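Local coordinates for 3-phosphoshikimate 1-carboxyvinyltransferase (Streptomyces sviceus, PDB 7M0O), which probably transfers the enolpyruvyl group of phosphoenolpyruvate to the 5-hydroxyl of shikimate 3-phosphate, the sixth step of the chorismate pathway, at residues G364-V369 with R391-G396. Numbering follows the deposited sequence.
Sequences GDHRIV and RKTFPG. With PO4 (phosphate ion), chain B.
The imidazole of His366 is clasped between the chains of two basic residues: Lys392 CB lies over one face, 4.0 Å above the plane, and Arg367 CG lies against the opposite face, both carbons displaced toward the rim. A flat ring suits this slot, because aliphatic carbons can lie against both sides while its edge keeps a nitrogen for polar work. With CG set between the backbone N and the carbonyl carbon (chi1 48°), the ring reaches across to the loop, where Thr393 CG2 comes within 3.5 Å of His366 CD2. At the far edge His366 NE2 donates to O3 of a phosphate ion, 2.9 Å away at 159°. His366 ND1, buried on the Lys392 side, has no polar partner.

Arg367 bends at chi2 (-135°) and brings its guanidinium edge-on to the same ion. Its NE donates to PO4 O2 at 2.8 Å and its NH2 to PO4 O3 at 3.0 Å, so two N-H groups fix the rotation of the flat group, and O3 is shared with the histidine. At the adjoining NH1/NH2 end, a water accepts from Arg367 NH1 and is hydrogen-bonded to Thr393 OG1 at 3.0 Å, linking helix to loop. The long chain of Lys392 runs past the ring to give Gly364 O a weak bond from NZ (3.2 Å). Glycine fits its turn, where phi is positive.

Asp365 caps helix 366-375 by accepting from Arg367 N, and its other oxygen forms a salt bridge with Arg326, which also binds the phosphate. His366, Arg367 and Arg326 make an anion site; Lys392, predicted like both arginines to bind phosphoenolpyruvate, here reaches Gly364 O instead. The ion, probably from the crystallisation liquor, occupies a position consistent with the EPSP synthase substrate pocket.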
ATOM      1  N   GLY A 364      -0.451  -9.975 -17.407  1.00 18.21           N
ATOM      2  CA  GLY A 364      -0.610  -8.596 -16.987  1.00 16.72           C
ATOM      3  C   GLY A 364      -0.302  -8.342 -15.531  1.00 14.43           C
ATOM      4  O   GLY A 364      -0.605  -7.254 -15.022  1.00 16.32           O
ATOM      5  N   ASP A 365       0.319  -9.311 -14.854  1.00 11.96           N
ATOM      6  CA  ASP A 365       0.559  -9.252 -13.415  1.00 17.13           C
ATOM      7  C   ASP A 365       1.940  -8.673 -13.122  1.00 11.76           C
ATOM      8  O   ASP A 365       2.965  -9.290 -13.453  1.00 13.35           O
ATOM      9  CB  ASP A 365       0.435 -10.645 -12.794  1.00 14.71           C
ATOM     10  CG  ASP A 365       0.318 -10.600 -11.284  1.00 16.66           C
ATOM     11  OD1 ASP A 365       1.060  -9.829 -10.643  1.00 20.36           O
ATOM     12  OD2 ASP A 365      -0.533 -11.335 -10.745  1.00 19.57           O
ATOM     13  N   HIS A 366       1.949  -7.499 -12.475  1.00 14.38           N
ATOM     14  CA  HIS A 366       3.192  -6.800 -12.125  1.00 13.00           C
ATOM     15  C   HIS A 366       4.161  -7.674 -11.328  1.00 13.73           C
ATOM     16  O   HIS A 366       5.382  -7.606 -11.533  1.00 11.34           O
ATOM     17  CB  HIS A 366       2.868  -5.523 -11.346  1.00 14.27           C
ATOM     18  CG  HIS A 366       1.899  -5.708 -10.216  1.00 14.13           C
ATOM     19  ND1 HIS A 366       0.618  -6.199 -10.388  1.00 18.64           N
ATOM     20  CD2 HIS A 366       2.025  -5.449  -8.895  1.00 17.64           C
ATOM     21  CE1 HIS A 366       0.004  -6.235  -9.220  1.00 16.95           C
ATOM     22  NE2 HIS A 366       0.836  -5.788  -8.297  1.00 13.69           N
ATOM     23  N   ARG A 367       3.641  -8.497 -10.412  1.00 11.35           N
ATOM     24  CA  ARG A 367       4.522  -9.320  -9.583  1.00 13.41           C
ATOM     25  C   ARG A 367       5.145 -10.484 -10.354  1.00 10.54           C
ATOM     26  O   ARG A 367       6.235 -10.927 -10.005  1.00 12.69           O
ATOM     27  CB  ARG A 367       3.765  -9.839  -8.364  1.00 11.00           C
ATOM     28  CG  ARG A 367       3.006  -8.723  -7.634  1.00 12.74           C
ATOM     29  CD  ARG A 367       3.168  -8.785  -6.123  1.00 13.60           C
ATOM     30  NE  ARG A 367       2.520  -7.611  -5.542  1.00 17.01           N
ATOM     31  CZ  ARG A 367       3.155  -6.478  -5.249  1.00 13.43           C
ATOM     32  NH1 ARG A 367       4.466  -6.368  -5.462  1.00 11.56           N
ATOM     33  NH2 ARG A 367       2.483  -5.452  -4.761  1.00 12.69           N
ATOM     34  N   ILE A 368       4.493 -10.989 -11.407  1.00 11.59           N
ATOM     35  CA  ILE A 368       5.145 -11.998 -12.240  1.00 12.52           C
ATOM     36  C   ILE A 368       6.336 -11.386 -12.980  1.00 10.71           C
ATOM     37  O   ILE A 368       7.413 -11.987 -13.054  1.00 12.18           O
ATOM     38  CB  ILE A 368       4.135 -12.648 -13.209  1.00 12.53           C
ATOM     39  CG1 ILE A 368       2.995 -13.324 -12.443  1.00 13.87           C
ATOM     40  CG2 ILE A 368       4.837 -13.660 -14.140  1.00 12.72           C
ATOM     41  CD1 ILE A 368       3.450 -14.426 -11.466  1.00 13.51           C
ATOM     42  N   VAL A 369       6.176 -10.173 -13.524  1.00 11.42           N
ATOM     43  CA  VAL A 369       7.282  -9.531 -14.235  1.00 11.25           C
ATOM     44  C   VAL A 369       8.414  -9.188 -13.272  1.00 13.78           C
ATOM     45  O   VAL A 369       9.588  -9.471 -13.537  1.00 10.84           O
ATOM     46  CB  VAL A 369       6.785  -8.280 -14.987  1.00  9.49           C
ATOM     47  CG1 VAL A 369       7.988  -7.496 -15.558  1.00 12.96           C
ATOM     48  CG2 VAL A 369       5.856  -8.695 -16.108  1.00 10.91           C
ATOM     49  N   ARG A 391       3.901  -0.943 -14.059  1.00 19.72           N
ATOM     50  CA  ARG A 391       3.419   0.388 -13.721  1.00 18.68           C
ATOM     51  C   ARG A 391       2.235   0.346 -12.767  1.00 17.95           C
ATOM     52  O   ARG A 391       1.911   1.373 -12.161  1.00 18.34           O
ATOM     53  CB  ARG A 391       3.063   1.142 -15.003  1.00 18.25           C
ATOM     54  CG  ARG A 391       4.282   1.363 -15.890  1.00 24.94           C
ATOM     55  CD  ARG A 391       4.018   2.368 -16.992  1.00 27.84           C
ATOM     56  NE  ARG A 391       3.034   1.898 -17.951  1.00 29.26           N
ATOM     57  CZ  ARG A 391       1.995   2.618 -18.351  1.00 33.20           C
ATOM     58  NH1 ARG A 391       1.810   3.838 -17.864  1.00 33.43           N
ATOM     59  NH2 ARG A 391       1.142   2.121 -19.234  1.00 35.96           N
ATOM     60  N   LYS A 392       1.585  -0.813 -12.620  1.00 20.51           N
ATOM     61  CA  LYS A 392       0.513  -0.927 -11.637  1.00 21.14           C
ATOM     62  C   LYS A 392       0.970  -0.529 -10.241  1.00 18.81           C
ATOM     63  O   LYS A 392       0.172   0.007  -9.466  1.00 20.72           O
ATOM     64  CB  LYS A 392      -0.052  -2.344 -11.623  1.00 16.27           C
ATOM     65  CG  LYS A 392      -0.784  -2.700 -12.934  1.00 19.61           C
ATOM     66  CD  LYS A 392      -1.323  -4.115 -12.916  1.00 25.94           C
ATOM     67  CE  LYS A 392      -2.186  -4.387 -14.145  1.00 24.76           C
ATOM     68  NZ  LYS A 392      -3.088  -5.553 -13.934  1.00 36.04           N
ATOM     69  N   THR A 393       2.243  -0.769  -9.890  1.00 17.06           N
ATOM     70  CA  THR A 393       2.738  -0.374  -8.565  1.00 15.45           C
ATOM     71  C   THR A 393       4.068   0.369  -8.552  1.00 16.77           C
ATOM     72  O   THR A 393       4.416   0.928  -7.509  1.00 16.35           O
ATOM     73  CB  THR A 393       2.898  -1.591  -7.634  1.00 18.39           C
ATOM     74  OG1 THR A 393       3.860  -2.506  -8.186  1.00 16.79           O
ATOM     75  CG2 THR A 393       1.572  -2.301  -7.400  1.00 16.66           C
ATOM     76  N   PHE A 394       4.826   0.382  -9.641  1.00 19.86           N
ATOM     77  CA  PHE A 394       6.165   0.955  -9.598  1.00 14.41           C
ATOM     78  C   PHE A 394       6.536   1.342 -11.023  1.00 16.35           C
ATOM     79  O   PHE A 394       7.154   0.545 -11.743  1.00 13.46           O
ATOM     80  CB  PHE A 394       7.161  -0.052  -8.999  1.00 16.56           C
ATOM     81  CG  PHE A 394       8.544   0.515  -8.710  1.00 12.49           C
ATOM     82  CD1 PHE A 394       8.824   1.868  -8.853  1.00 17.90           C
ATOM     83  CD2 PHE A 394       9.563  -0.336  -8.306  1.00 12.94           C
ATOM     84  CE1 PHE A 394      10.121   2.369  -8.597  1.00 17.97           C
ATOM     85  CE2 PHE A 394      10.849   0.147  -8.054  1.00 13.77           C
ATOM     86  CZ  PHE A 394      11.124   1.500  -8.194  1.00 14.99           C
ATOM     87  N   PRO A 395       6.125   2.530 -11.477  1.00 18.53           N
ATOM     88  CA  PRO A 395       6.412   2.922 -12.867  1.00 18.89           C
ATOM     89  C   PRO A 395       7.891   2.885 -13.210  1.00 18.48           C
ATOM     90  O   PRO A 395       8.241   2.533 -14.339  1.00 23.87           O
ATOM     91  CB  PRO A 395       5.840   4.347 -12.949  1.00 23.22           C
ATOM     92  CG  PRO A 395       4.763   4.369 -11.901  1.00 23.58           C
ATOM     93  CD  PRO A 395       5.302   3.530 -10.775  1.00 21.84           C
ATOM     94  N   GLY A 396       8.769   3.198 -12.268  1.00 19.55           N
ATOM     95  CA  GLY A 396      10.189   3.190 -12.558  1.00 18.38           C
ATOM     96  C   GLY A 396      10.904   1.887 -12.248  1.00 14.44           C
ATOM     97  O   GLY A 396      12.128   1.889 -12.118  1.00 14.51           O
TER
HETATM   98  P   PO4 B 501      -1.101  -6.746  -5.259  1.00 17.89           P
HETATM   99  O1  PO4 B 501      -1.322  -6.633  -3.774  1.00 28.05           O
HETATM  100  O2  PO4 B 501      -0.283  -7.988  -5.507  1.00 17.44           O
HETATM  101  O3  PO4 B 501      -0.378  -5.507  -5.731  1.00 24.73           O
HETATM  102  O4  PO4 B 501      -2.458  -6.848  -5.906  1.00 27.02           O
HETATM  103  O   HOH W   1       5.009  -3.511  -5.552  1.00 16.85           O